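Local coordinates for protein 4-hydroxybutyrate CoA-transferase (Porphyromonas gingivalis, PDB 3D3U) that probably transfers coenzyme A from an acyl-CoA such as acetyl-CoA to a carboxylate such as 4-hydroxybutyrate, at residues 6-11 / 177-182; 25-30 / 116-121; 39-44 / 65-70; 269-274 / 287-292. All blocks are in the same frame, centred on the assembly; numbering follows the deposited sequence.

Contact 1: residues 6-11 / 177-182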
loop_
_atom_site.group_PDB
_atom_site.type_symbol
_atom_site.label_atom_id
_atom_site.label_comp_id
_atom_site.label_asym_id
_atom_site.label_seq_id
_atom_site.Cartn_x
_atom_site.Cartn_y
_atom_site.Cartn_z
ATOM N N LEU A 6 15.213 2.247 -30.958
ATOM C CA LEU A 6 14.083 1.411 -30.515
ATOM C C LEU A 6 12.935 2.212 -29.894
ATOM O O LEU A 6 11.768 1.897 -30.116
ATOM C CB LEU A 6 14.530 0.417 -29.461
ATOM C CG LEU A 6 14.089 -0.954 -29.814
ATOM C CD1 LEU A 6 14.884 -1.100 -31.073
ATOM C CD2 LEU A 6 14.540 -1.835 -28.687
ATOM N N TYR A 7 13.275 3.222 -29.103
ATOM C CA TYR A 7 12.272 4.047 -28.510
ATOM C C TYR A 7 11.439 4.480 -29.670
ATOM O O TYR A 7 10.218 4.306 -29.630
ATOM C CB TYR A 7 12.888 5.262 -27.869
ATOM C CG TYR A 7 11.932 6.123 -27.059
ATOM C CD1 TYR A 7 11.822 5.919 -25.700
ATOM C CD2 TYR A 7 11.176 7.150 -27.635
ATOM C CE1 TYR A 7 11.020 6.672 -24.947
ATOM C CE2 TYR A 7 10.365 7.930 -26.879
ATOM C CZ TYR A 7 10.291 7.677 -25.514
ATOM O OH TYR A 7 9.457 8.370 -24.615
ATOM N N ARG A 8 12.082 4.985 -30.725
ATOM C CA ARG A 8 11.345 5.517 -31.828
ATOM C C ARG A 8 10.540 4.395 -32.450
ATOM O O ARG A 8 9.392 4.592 -32.682
ATOM C CB ARG A 8 12.219 6.378 -32.800
ATOM C CG ARG A 8 12.264 7.885 -32.421
ATOM C CD ARG A 8 10.767 8.487 -32.226
ATOM N NE ARG A 8 10.539 9.407 -31.056
ATOM C CZ ARG A 8 9.407 10.163 -30.800
ATOM N NH1 ARG A 8 8.342 10.100 -31.627
ATOM N NH2 ARG A 8 9.361 10.975 -29.705
ATOM N N GLN A 9 11.089 3.213 -32.659
ATOM C CA GLN A 9 10.367 2.208 -33.455
ATOM C C GLN A 9 9.100 1.567 -32.759
ATOM O O GLN A 9 8.321 0.811 -33.417
ATOM C CB GLN A 9 11.354 1.141 -34.004
ATOM C CG GLN A 9 10.728 -0.204 -34.560
ATOM C CD GLN A 9 11.522 -1.528 -34.133
ATOM O OE1 GLN A 9 12.702 -1.711 -34.547
ATOM N NE2 GLN A 9 10.877 -2.430 -33.305
ATOM N N ARG A 10 8.873 1.863 -31.456
ATOM C CA ARG A 10 7.839 1.163 -30.634
ATOM C C ARG A 10 6.818 2.137 -30.067
ATOM O O ARG A 10 5.867 1.742 -29.380
ATOM C CB ARG A 10 8.518 0.487 -29.443
ATOM C CG ARG A 10 8.925 -1.032 -29.587
ATOM C CD ARG A 10 10.354 -1.295 -29.096
ATOM N NE ARG A 10 10.599 -2.602 -28.541
ATOM C CZ ARG A 10 10.889 -3.669 -29.245
ATOM N NH1 ARG A 10 10.952 -3.669 -30.590
ATOM N NH2 ARG A 10 11.090 -4.782 -28.599
ATOM N N VAL A 11 7.057 3.430 -30.295
ATOM C CA VAL A 11 6.048 4.473 -29.936
ATOM C C VAL A 11 4.766 4.508 -30.861
ATOM O O VAL A 11 4.891 4.399 -32.084
ATOM C CB VAL A 11 6.688 5.884 -29.660
ATOM C CG1 VAL A 11 7.687 6.123 -30.592
ATOM C CG2 VAL A 11 5.718 6.974 -29.755
ATOM N N ILE A 177 4.874 1.960 -26.710
ATOM C CA ILE A 177 5.139 3.040 -25.779
ATOM C C ILE A 177 4.224 4.134 -26.169
ATOM O O ILE A 177 4.163 4.493 -27.328
ATOM C CB ILE A 177 6.605 3.544 -25.937
ATOM C CG1 ILE A 177 7.571 2.542 -25.385
ATOM C CG2 ILE A 177 6.863 4.944 -25.250
ATOM C CD1 ILE A 177 8.828 2.840 -25.942
ATOM N N ILE A 178 3.557 4.696 -25.194
ATOM C CA ILE A 178 2.604 5.734 -25.443
ATOM C C ILE A 178 3.168 6.934 -24.719
ATOM O O ILE A 178 2.879 7.134 -23.539
ATOM C CB ILE A 178 1.309 5.336 -24.835
ATOM C CG1 ILE A 178 0.820 4.112 -25.559
ATOM C CG2 ILE A 178 0.295 6.350 -25.046
ATOM C CD1 ILE A 178 -0.077 3.189 -24.744
ATOM N N GLU A 179 4.012 7.728 -25.392
ATOM C CA GLU A 179 4.592 8.885 -24.679
ATOM C C GLU A 179 3.530 9.835 -24.243
ATOM O O GLU A 179 2.790 10.304 -25.058
ATOM C CB GLU A 179 5.684 9.687 -25.397
ATOM C CG GLU A 179 5.910 9.498 -26.835
ATOM C CD GLU A 179 7.389 9.700 -27.067
ATOM O OE1 GLU A 179 7.868 9.640 -28.221
ATOM O OE2 GLU A 179 8.081 9.945 -26.056
ATOM N N VAL A 180 3.448 10.111 -22.950
ATOM C CA VAL A 180 2.643 11.196 -22.551
ATOM C C VAL A 180 3.196 12.073 -21.511
ATOM O O VAL A 180 4.308 11.911 -21.019
ATOM C CB VAL A 180 1.219 10.763 -22.202
ATOM C CG1 VAL A 180 0.406 10.621 -23.569
ATOM C CG2 VAL A 180 1.147 9.520 -21.290
ATOM N N ASP A 181 2.382 13.069 -21.277
ATOM C CA ASP A 181 2.609 14.089 -20.327
ATOM C C ASP A 181 1.302 14.604 -19.620
ATOM O O ASP A 181 0.307 15.052 -20.278
ATOM C CB ASP A 181 3.375 15.205 -20.966
ATOM C CG ASP A 181 3.829 16.156 -19.946
ATOM O OD1 ASP A 181 3.325 16.009 -18.808
ATOM O OD2 ASP A 181 4.655 17.055 -20.139
ATOM N N GLU A 182 1.289 14.439 -18.296
ATOM C CA GLU A 182 0.059 14.490 -17.510
ATOM C C GLU A 182 0.393 14.212 -16.026
ATOM O O GLU A 182 1.082 13.242 -15.714
ATOM C CB GLU A 182 -1.072 13.589 -18.085
ATOM C CG GLU A 182 -2.092 14.311 -18.994
ATOM C CD GLU A 182 -3.643 14.138 -18.595
ATOM O OE1 GLU A 182 -4.150 13.013 -18.123
ATOM O OE2 GLU A 182 -4.423 15.164 -18.801
#

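Contact 2: residues 25-30 / 116-121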
loop_
_atom_site.group_PDB
_atom_site.type_symbol
_atom_site.label_atom_id
_atom_site.label_comp_id
_atom_site.label_asym_id
_atom_site.label_seq_id
_atom_site.Cartn_x
_atom_site.Cartn_y
_atom_site.Cartn_z
ATOM N N GLY A 25 -10.683 -12.103 -26.399
ATOM C CA GLY A 25 -10.320 -12.966 -25.311
ATOM C C GLY A 25 -9.034 -12.667 -24.542
ATOM O O GLY A 25 -8.687 -13.476 -23.737
ATOM N N THR A 26 -8.298 -11.572 -24.737
ATOM C CA THR A 26 -7.057 -11.366 -23.910
ATOM C C THR A 26 -7.387 -10.981 -22.471
ATOM O O THR A 26 -8.405 -10.381 -22.258
ATOM C CB THR A 26 -6.123 -10.317 -24.529
ATOM O OG1 THR A 26 -6.948 -9.420 -25.234
ATOM C CG2 THR A 26 -5.277 -10.911 -25.720
ATOM N N LYS A 27 -6.557 -11.342 -21.493
ATOM C CA LYS A 27 -6.606 -10.776 -20.164
ATOM C C LYS A 27 -5.496 -9.775 -19.916
ATOM O O LYS A 27 -4.366 -10.013 -20.303
ATOM C CB LYS A 27 -6.342 -11.884 -19.204
ATOM C CG LYS A 27 -7.216 -13.028 -19.493
ATOM C CD LYS A 27 -6.517 -14.342 -19.247
ATOM C CE LYS A 27 -7.476 -15.327 -18.540
ATOM N NZ LYS A 27 -8.818 -15.451 -19.191
ATOM N N VAL A 28 -5.763 -8.690 -19.196
ATOM C CA VAL A 28 -4.802 -7.631 -19.098
ATOM C C VAL A 28 -4.728 -7.301 -17.678
ATOM O O VAL A 28 -5.710 -7.558 -16.980
ATOM C CB VAL A 28 -5.261 -6.415 -19.970
ATOM C CG1 VAL A 28 -6.361 -6.826 -20.905
ATOM C CG2 VAL A 28 -5.650 -5.233 -19.213
ATOM N N VAL A 29 -3.616 -6.721 -17.222
ATOM C CA VAL A 29 -3.471 -6.285 -15.817
ATOM C C VAL A 29 -3.041 -4.825 -15.847
ATOM O O VAL A 29 -2.153 -4.458 -16.622
ATOM C CB VAL A 29 -2.355 -7.192 -15.030
ATOM C CG1 VAL A 29 -1.914 -6.561 -13.716
ATOM C CG2 VAL A 29 -2.807 -8.648 -14.733
ATOM N N PHE A 30 -3.620 -3.951 -15.025
ATOM C CA PHE A 30 -3.145 -2.518 -15.030
ATOM C C PHE A 30 -2.328 -2.247 -13.835
ATOM O O PHE A 30 -2.636 -2.754 -12.770
ATOM C CB PHE A 30 -4.287 -1.552 -14.910
ATOM C CG PHE A 30 -5.179 -1.451 -16.150
ATOM C CD1 PHE A 30 -6.371 -0.654 -16.100
ATOM C CD2 PHE A 30 -4.835 -2.087 -17.355
ATOM C CE1 PHE A 30 -7.197 -0.512 -17.153
ATOM C CE2 PHE A 30 -5.643 -1.913 -18.451
ATOM C CZ PHE A 30 -6.850 -1.132 -18.352
ATOM N N PRO A 116 -3.433 -15.890 -15.878
ATOM C CA PRO A 116 -2.526 -15.999 -17.027
ATOM C C PRO A 116 -2.511 -14.715 -17.812
ATOM O O PRO A 116 -3.022 -14.694 -18.886
ATOM C CB PRO A 116 -3.157 -17.118 -17.879
ATOM C CG PRO A 116 -4.514 -17.268 -17.412
ATOM C CD PRO A 116 -4.582 -16.825 -16.021
ATOM N N LEU A 117 -1.947 -13.657 -17.261
ATOM C CA LEU A 117 -1.849 -12.353 -17.900
ATOM C C LEU A 117 -1.152 -12.435 -19.257
ATOM O O LEU A 117 -0.087 -13.058 -19.425
ATOM C CB LEU A 117 -1.159 -11.389 -16.921
ATOM C CG LEU A 117 0.141 -10.722 -17.279
ATOM C CD1 LEU A 117 -0.066 -9.269 -17.056
ATOM C CD2 LEU A 117 1.320 -11.192 -16.486
ATOM N N ASP A 118 -1.768 -11.806 -20.225
ATOM C CA ASP A 118 -1.226 -11.758 -21.530
ATOM C C ASP A 118 -0.473 -10.416 -21.792
ATOM O O ASP A 118 0.621 -10.408 -22.456
ATOM C CB ASP A 118 -2.410 -11.906 -22.524
ATOM C CG ASP A 118 -2.917 -13.342 -22.651
ATOM O OD1 ASP A 118 -2.049 -14.306 -22.633
ATOM O OD2 ASP A 118 -4.172 -13.582 -22.770
ATOM N N VAL A 119 -1.102 -9.301 -21.358
ATOM C CA VAL A 119 -0.547 -7.957 -21.497
ATOM C C VAL A 119 -0.548 -7.245 -20.147
ATOM O O VAL A 119 -1.539 -7.259 -19.462
ATOM C CB VAL A 119 -1.314 -7.074 -22.593
ATOM C CG1 VAL A 119 -2.663 -7.552 -22.841
ATOM C CG2 VAL A 119 -1.373 -5.544 -22.242
ATOM N N ALA A 120 0.547 -6.604 -19.800
ATOM C CA ALA A 120 0.623 -5.786 -18.626
ATOM C C ALA A 120 0.604 -4.304 -19.037
ATOM O O ALA A 120 1.467 -3.858 -19.764
ATOM C CB ALA A 120 1.940 -6.150 -17.833
ATOM N N VAL A 121 -0.368 -3.528 -18.594
ATOM C CA VAL A 121 -0.391 -2.112 -18.956
ATOM C C VAL A 121 0.036 -1.246 -17.786
ATOM O O VAL A 121 -0.709 -1.167 -16.862
ATOM C CB VAL A 121 -1.757 -1.646 -19.416
ATOM C CG1 VAL A 121 -1.797 -0.125 -19.637
ATOM C CG2 VAL A 121 -1.995 -2.280 -20.665
#

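Contact 3: residues 39-44 / 65-70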
loop_
_atom_site.group_PDB
_atom_site.type_symbol
_atom_site.label_atom_id
_atom_site.label_comp_id
_atom_site.label_asym_id
_atom_site.label_seq_id
_atom_site.Cartn_x
_atom_site.Cartn_y
_atom_site.Cartn_z
ATOM N N ARG A 39 -4.849 6.746 -19.445
ATOM C CA ARG A 39 -4.893 7.032 -20.942
ATOM C C ARG A 39 -5.294 5.865 -21.777
ATOM O O ARG A 39 -6.097 5.956 -22.706
ATOM C CB ARG A 39 -3.558 7.486 -21.452
ATOM C CG ARG A 39 -3.548 8.984 -21.552
ATOM C CD ARG A 39 -3.514 9.684 -20.252
ATOM N NE ARG A 39 -2.686 9.021 -19.231
ATOM C CZ ARG A 39 -2.598 9.543 -18.010
ATOM N NH1 ARG A 39 -1.892 8.953 -17.051
ATOM N NH2 ARG A 39 -3.268 10.675 -17.744
ATOM N N PHE A 40 -4.682 4.758 -21.417
ATOM C CA PHE A 40 -5.039 3.505 -21.919
ATOM C C PHE A 40 -6.456 3.132 -21.551
ATOM O O PHE A 40 -7.168 2.598 -22.418
ATOM C CB PHE A 40 -4.135 2.474 -21.351
ATOM C CG PHE A 40 -4.080 1.207 -22.171
ATOM C CD1 PHE A 40 -4.959 0.169 -21.948
ATOM C CD2 PHE A 40 -3.170 1.066 -23.176
ATOM C CE1 PHE A 40 -4.893 -1.009 -22.672
ATOM C CE2 PHE A 40 -3.141 -0.075 -23.893
ATOM C CZ PHE A 40 -4.018 -1.150 -23.606
ATOM N N SER A 41 -6.935 3.382 -20.328
ATOM C CA SER A 41 -8.378 3.108 -20.042
ATOM C C SER A 41 -9.312 3.939 -20.965
ATOM O O SER A 41 -10.287 3.447 -21.602
ATOM C CB SER A 41 -8.688 3.325 -18.564
ATOM O OG SER A 41 -10.082 3.182 -18.264
ATOM N N GLN A 42 -8.916 5.214 -21.088
ATOM C CA GLN A 42 -9.583 6.253 -21.962
ATOM C C GLN A 42 -9.568 5.604 -23.357
ATOM O O GLN A 42 -10.635 5.435 -23.937
ATOM C CB GLN A 42 -8.837 7.650 -21.866
ATOM C CG GLN A 42 -9.655 8.954 -21.739
ATOM C CD GLN A 42 -9.690 9.470 -20.230
ATOM O OE1 GLN A 42 -8.597 9.843 -19.672
ATOM N NE2 GLN A 42 -10.939 9.491 -19.571
ATOM N N ALA A 43 -8.407 5.152 -23.863
ATOM C CA ALA A 43 -8.435 4.555 -25.237
ATOM C C ALA A 43 -9.264 3.288 -25.404
ATOM O O ALA A 43 -9.755 3.032 -26.459
ATOM C CB ALA A 43 -7.011 4.388 -25.881
ATOM N N MET A 44 -9.393 2.503 -24.348
ATOM C CA MET A 44 -10.255 1.330 -24.417
ATOM C C MET A 44 -11.709 1.756 -24.509
ATOM O O MET A 44 -12.490 1.137 -25.200
ATOM C CB MET A 44 -10.038 0.434 -23.169
ATOM C CG MET A 44 -8.707 -0.408 -23.173
ATOM S SD MET A 44 -8.556 -1.260 -21.601
ATOM C CE MET A 44 -9.436 -2.751 -21.815
ATOM N N ALA A 65 -11.680 6.139 -15.370
ATOM C CA ALA A 65 -13.101 5.764 -15.393
ATOM C C ALA A 65 -13.344 4.538 -16.302
ATOM O O ALA A 65 -13.384 3.408 -15.882
ATOM C CB ALA A 65 -14.173 7.058 -15.655
ATOM N N PRO A 66 -13.418 4.786 -17.572
ATOM C CA PRO A 66 -13.999 3.830 -18.538
ATOM C C PRO A 66 -13.671 2.301 -18.387
ATOM O O PRO A 66 -12.782 1.812 -19.048
ATOM C CB PRO A 66 -13.370 4.345 -19.807
ATOM C CG PRO A 66 -12.120 5.422 -19.205
ATOM C CD PRO A 66 -12.867 5.997 -18.201
ATOM N N HIS A 67 -14.292 1.526 -17.509
ATOM C CA HIS A 67 -14.213 0.047 -17.733
ATOM C C HIS A 67 -15.422 -0.527 -17.133
ATOM O O HIS A 67 -15.878 -1.688 -17.558
ATOM C CB HIS A 67 -13.250 -0.728 -16.849
ATOM C CG HIS A 67 -11.891 -0.155 -16.728
ATOM N ND1 HIS A 67 -11.158 0.255 -17.821
ATOM C CD2 HIS A 67 -11.106 -0.005 -15.634
ATOM C CE1 HIS A 67 -9.996 0.700 -17.388
ATOM N NE2 HIS A 67 -9.954 0.578 -16.066
ATOM N N LEU A 68 -15.804 0.152 -16.008
ATOM C CA LEU A 68 -17.070 -0.186 -15.308
ATOM C C LEU A 68 -18.094 0.746 -15.883
ATOM O O LEU A 68 -19.220 0.786 -15.368
ATOM C CB LEU A 68 -17.034 -0.194 -13.735
ATOM C CG LEU A 68 -17.943 -1.128 -12.800
ATOM C CD1 LEU A 68 -18.750 -2.384 -13.445
ATOM C CD2 LEU A 68 -17.235 -1.579 -11.454
ATOM N N ALA A 69 -17.739 1.455 -16.963
ATOM C CA ALA A 69 -18.757 2.197 -17.641
ATOM C C ALA A 69 -19.575 1.040 -18.103
ATOM O O ALA A 69 -19.010 0.082 -18.584
ATOM C CB ALA A 69 -18.186 2.918 -18.798
ATOM N N PRO A 70 -20.873 1.055 -17.834
ATOM C CA PRO A 70 -21.784 0.020 -18.298
ATOM C C PRO A 70 -21.638 -0.363 -19.763
ATOM O O PRO A 70 -21.846 -1.535 -20.094
ATOM C CB PRO A 70 -23.186 0.620 -18.044
ATOM C CG PRO A 70 -23.045 1.635 -17.070
ATOM C CD PRO A 70 -21.560 2.024 -16.971
#

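Contact 4: residues 269-274 / 287-292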
loop_
_atom_site.group_PDB
_atom_site.type_symbol
_atom_site.label_atom_id
_atom_site.label_comp_id
_atom_site.label_asym_id
_atom_site.label_seq_id
_atom_site.Cartn_x
_atom_site.Cartn_y
_atom_site.Cartn_z
ATOM N N SER A 269 6.627 0.019 -1.423
ATOM C CA SER A 269 6.086 -0.756 -2.478
ATOM C C SER A 269 5.176 0.196 -3.193
ATOM O O SER A 269 4.890 -0.018 -4.325
ATOM C CB SER A 269 5.289 -1.910 -1.885
ATOM O OG SER A 269 5.180 -2.949 -2.806
ATOM N N LEU A 270 4.730 1.256 -2.576
ATOM C CA LEU A 270 4.076 2.314 -3.330
ATOM C C LEU A 270 3.959 3.553 -2.523
ATOM O O LEU A 270 4.175 3.551 -1.318
ATOM C CB LEU A 270 2.675 1.931 -3.816
ATOM C CG LEU A 270 1.639 1.412 -2.834
ATOM C CD1 LEU A 270 0.325 1.835 -3.352
ATOM C CD2 LEU A 270 1.721 -0.123 -2.771
ATOM N N ILE A 271 3.582 4.604 -3.240
ATOM C CA ILE A 271 3.474 5.998 -2.766
ATOM C C ILE A 271 2.362 6.804 -3.466
ATOM O O ILE A 271 2.279 6.812 -4.678
ATOM C CB ILE A 271 4.758 6.710 -3.092
ATOM C CG1 ILE A 271 5.985 5.912 -2.705
ATOM C CG2 ILE A 271 4.797 8.074 -2.428
ATOM C CD1 ILE A 271 7.249 6.692 -3.217
ATOM N N PHE A 272 1.553 7.557 -2.754
ATOM C CA PHE A 272 0.729 8.543 -3.414
ATOM C C PHE A 272 0.399 9.679 -2.501
ATOM O O PHE A 272 0.564 9.540 -1.287
ATOM C CB PHE A 272 -0.527 7.920 -3.828
ATOM C CG PHE A 272 -1.139 6.968 -2.801
ATOM C CD1 PHE A 272 -0.813 5.579 -2.804
ATOM C CD2 PHE A 272 -2.156 7.398 -1.949
ATOM C CE1 PHE A 272 -1.433 4.678 -1.873
ATOM C CE2 PHE A 272 -2.791 6.507 -1.062
ATOM C CZ PHE A 272 -2.409 5.172 -1.008
ATOM N N GLY A 273 -0.040 10.814 -3.025
ATOM C CA GLY A 273 -0.274 11.951 -2.152
ATOM C C GLY A 273 -0.312 13.183 -2.989
ATOM O O GLY A 273 -0.850 13.204 -4.120
ATOM N N SER A 274 0.266 14.243 -2.477
ATOM C CA SER A 274 0.162 15.497 -3.190
ATOM C C SER A 274 1.308 15.631 -4.277
ATOM O O SER A 274 2.290 14.845 -4.298
ATOM C CB SER A 274 0.288 16.595 -2.147
ATOM O OG SER A 274 1.682 16.787 -1.852
ATOM N N ILE A 287 15.138 7.353 -1.239
ATOM C CA ILE A 287 13.875 6.682 -1.420
ATOM C C ILE A 287 14.026 5.613 -2.451
ATOM O O ILE A 287 14.677 5.852 -3.484
ATOM C CB ILE A 287 12.832 7.670 -1.817
ATOM C CG1 ILE A 287 12.113 8.143 -0.544
ATOM C CG2 ILE A 287 11.799 7.061 -2.743
ATOM C CD1 ILE A 287 12.114 9.668 -0.323
ATOM N N GLU A 288 13.447 4.437 -2.138
ATOM C CA GLU A 288 13.530 3.275 -2.991
ATOM C C GLU A 288 12.307 2.342 -3.035
ATOM O O GLU A 288 11.694 2.013 -1.957
ATOM C CB GLU A 288 14.749 2.497 -2.601
ATOM C CG GLU A 288 15.994 3.266 -2.994
ATOM C CD GLU A 288 17.243 2.562 -2.506
ATOM O OE1 GLU A 288 17.093 1.702 -1.622
ATOM O OE2 GLU A 288 18.365 2.842 -3.007
ATOM N N CYS A 289 11.946 1.861 -4.240
ATOM C CA CYS A 289 10.802 0.981 -4.284
ATOM C C CYS A 289 11.163 -0.430 -4.456
ATOM O O CYS A 289 12.193 -0.738 -5.017
ATOM C CB CYS A 289 9.858 1.447 -5.353
ATOM S SG CYS A 289 9.001 2.952 -4.773
ATOM N N TYR A 290 10.333 -1.291 -3.917
ATOM C CA TYR A 290 10.423 -2.685 -4.228
ATOM C C TYR A 290 9.050 -3.279 -4.295
ATOM O O TYR A 290 8.073 -2.792 -3.710
ATOM C CB TYR A 290 11.091 -3.410 -3.117
ATOM C CG TYR A 290 12.475 -2.966 -2.885
ATOM C CD1 TYR A 290 13.599 -3.624 -3.470
ATOM C CD2 TYR A 290 12.700 -1.868 -2.066
ATOM C CE1 TYR A 290 14.901 -3.158 -3.238
ATOM C CE2 TYR A 290 13.966 -1.404 -1.829
ATOM C CZ TYR A 290 15.032 -2.036 -2.401
ATOM O OH TYR A 290 16.183 -1.428 -2.060
ATOM N N PRO A 291 8.962 -4.393 -4.961
ATOM C CA PRO A 291 7.679 -5.027 -5.118
ATOM C C PRO A 291 7.193 -5.600 -3.788
ATOM O O PRO A 291 7.968 -5.760 -2.816
ATOM C CB PRO A 291 7.981 -6.164 -6.110
ATOM C CG PRO A 291 9.510 -6.263 -6.294
ATOM C CD PRO A 291 10.098 -5.149 -5.549
ATOM N N VAL A 292 5.921 -5.963 -3.739
ATOM C CA VAL A 292 5.366 -6.522 -2.508
ATOM C C VAL A 292 5.726 -7.967 -2.251
ATOM O O VAL A 292 5.619 -8.452 -1.105
ATOM C CB VAL A 292 3.878 -6.606 -2.618
ATOM C CG1 VAL A 292 3.243 -5.376 -2.043
ATOM C CG2 VAL A 292 3.457 -6.913 -4.096
#

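Contact 1: residues 6-11 / 177-182
Tyr7 reaches the edge strand 177-180 with the far end of its ring and meets Glu179 there. Its CG is anti to the backbone N (chi1 -173°), which swings the ring off the helix and carries the hydroxyl to the carboxylate. Tyr7 OH donates to Glu179 OE2 over 2.5 Å. The acceptor lies at the ring edge and in the ring plane, whereas the hydroxyl arrives from above the carboxylate, whose plane is turned 61° from the ring. Nearer the root of the same ring, Tyr7 CD1 packs on Ile177 CD1 at 4.3 Å.

Arg8 starts out directed away from the strand, but bends at chi2 and chi3 bring its guanidinium back. A salt bridge joins Arg8 NH2 to Glu179 OE1 (2.5 Å), with the oxygen over one face of the guanidinium. The two carboxylate oxygens are thus divided between a phenol and a cation, an arrangement that probably favours the charged form of Glu179.

Arg10 contributes backbone: its O accepts from Ile177 N at 2.9 Å. Val11 then forms a single bridge with Ile177, supported by a CA-H...O contact from Val11 CA to Ile177 O (3.2 Å). Val11 CG2 also rests 3.9 Å from Glu179 CG.

Helix 6-10 runs across strand 177-180, their axes 99° apart and 8.8 Å at closest approach. That strand is outermost in the parallel sheet: Ile178 bonds through its backbone to Ala154 and Val156 of strand 151-157, while its side chain packs on Ala14 and Ala17 of helix 14-21.

Contact 2: residues 25-30 / 116-121
Val28, Val29 and Phe30 pair in parallel with Val119, Ala120 and Val121, joining two adjacent strands of the N-terminal sheet. The axes of the two short strand segments come within 4.8 Å and cross at 26°, the twist between these parallel neighbours.

Backbone hydrogen bonds set the register. Val29 takes part twice, its N donating to Val119 O (3.1 Å) and its O accepting from Val121 N (2.8 Å). Both donors sit nearly along the C=O axis of their acceptors, at 164° and 173°. Before the regular pairing starts, Asp118 N donates to Lys27 O over 3.2 Å. A CA-H...O contact from Val28 shares Val119 O with Val29 N, and another, from Phe30 to Val121 O, continues the pairing past the last N-H bond.

Apolar contacts divide between the two faces. On one, Val28 CB meets Val119 CG1 at 4.0 Å, and the side chains of Phe30 and Val121 lie alongside each other, pointing the same way, with Phe30 CD2 3.7 Å from Val121 CB. On the other, Val29 CG2 packs on Leu117 CD1 at 3.6 Å, the two side chains crossing at about a right angle.

At the entry to the strands the partners are more polar. The aliphatic part of Lys27 passes obliquely by the CG corner of the proline ring, CE to Pro116 CG 3.7 Å, while its amino group stays clear of the Asp118 carboxylate.

Strand 54-57 takes the other edge of 27-30, giving the strand order 3-2-1-4-5-6 of a Rossmann-like sheet. Within the pair, the main chain fixes the alignment and apolar side chains, aliphatic apart from Phe30, pack on both faces; opposite charges near the entry could add only a long-range attraction.

Contact 3: residues 39-44 / 65-70
On helix 38-46, which follows strand 27-30, Ser41 faces the loop beyond strand 54-57 and meets Pro66 and His67. Its OG is anti to the backbone N, an orientation (chi1 175°) that carries the hydroxyl to the loop at Pro66 O. A weak hydrogen bond runs from Ser41 OG to Pro66 O at 3.1 Å; it is doubtful in detail, because the hydroxyl is modelled too near the imidazole of His67.

The proline ring packs against the helix main chain: Pro66 CG lies 3.6 Å from Ser41 O and 3.7 Å from Gln42 N. The Gln42 side chain leaves its CA pointing away from the loop, yet its end turns back until NE2 is 4.2 Å from Pro66 CD.

The helix is the connection of a beta-alpha-beta crossover, its flanking strands 27-30 and 54-57 being parallel neighbours in the sheet. The loop therefore starts from the strand that this helix leads into, and folds back against the helix. Phe40 and Met44 pack on Phe30 of the sheet, and the ring of His67 also meets that of Phe30, their planes inclined at about 60°.

Contact 4: residues 269-274 / 287-292
Ser269 carries this contact, its hydroxyl binding the carbonyl of Tyr290. With OG anti to the backbone N (chi1 -157°), the side chain extends toward the turn that follows strand 287-289. Ser269 OG donates to Tyr290 O over 3.0 Å, lying in the carbonyl plane at a C=O...donor angle of 151°. The same oxygen receives a CA-H...O contact from Ser269 CA at 3.1 Å, so two groups of one residue converge on a single acceptor in a buried setting.

Val292, one residue past Pro291, lies beside the serine. Its CG1 is the methyl that touches, 3.2 Å from Ser269 OG and 4.0 Å from Ser269 CB. Farther along, Ile271 is extended beyond CB (chi2 175°), and the end of that chain, CD1, touches Cys289 SG at 4.4 Å.

Strands 266-268 and 287-289 are parallel neighbours linked through helix 275-281 in a beta-alpha-beta crossover. The contact lies at their C-terminal ends: Ser274 caps helix 275-281 through Leu277 N, and Pro291 holds the N-cap position of helix 292-295. Backbone bonds from Ser269 to Cys139 and Asp140, and from Ile271 to Val137, tie this loop to the N-terminal half of the chain.

How the contacts relate
Contacts 1, 2 and 3 belong to the N-terminal acetyl-CoA hydrolase/transferase domain, and along the chain they are nested: contact 3 inside the loop closed by contact 2, and contact 2 inside that of contact 1. Contacts 1 and 2 join the same parallel sheet, at its edge and centre, with their centres about 20 Å apart. Contact 3 is about 15 Å from contact 2 between centres and packs on it directly, Val121 CG1 lying 3.7 Å from Phe40 CG; a salt bridge between Arg39 and Glu182 links it to contact 1. Contact 4 follows in series, its centre about 23 to 25 Å from the others; its strands belong to a second, mixed sheet, consistent with two Rossmann-like domains.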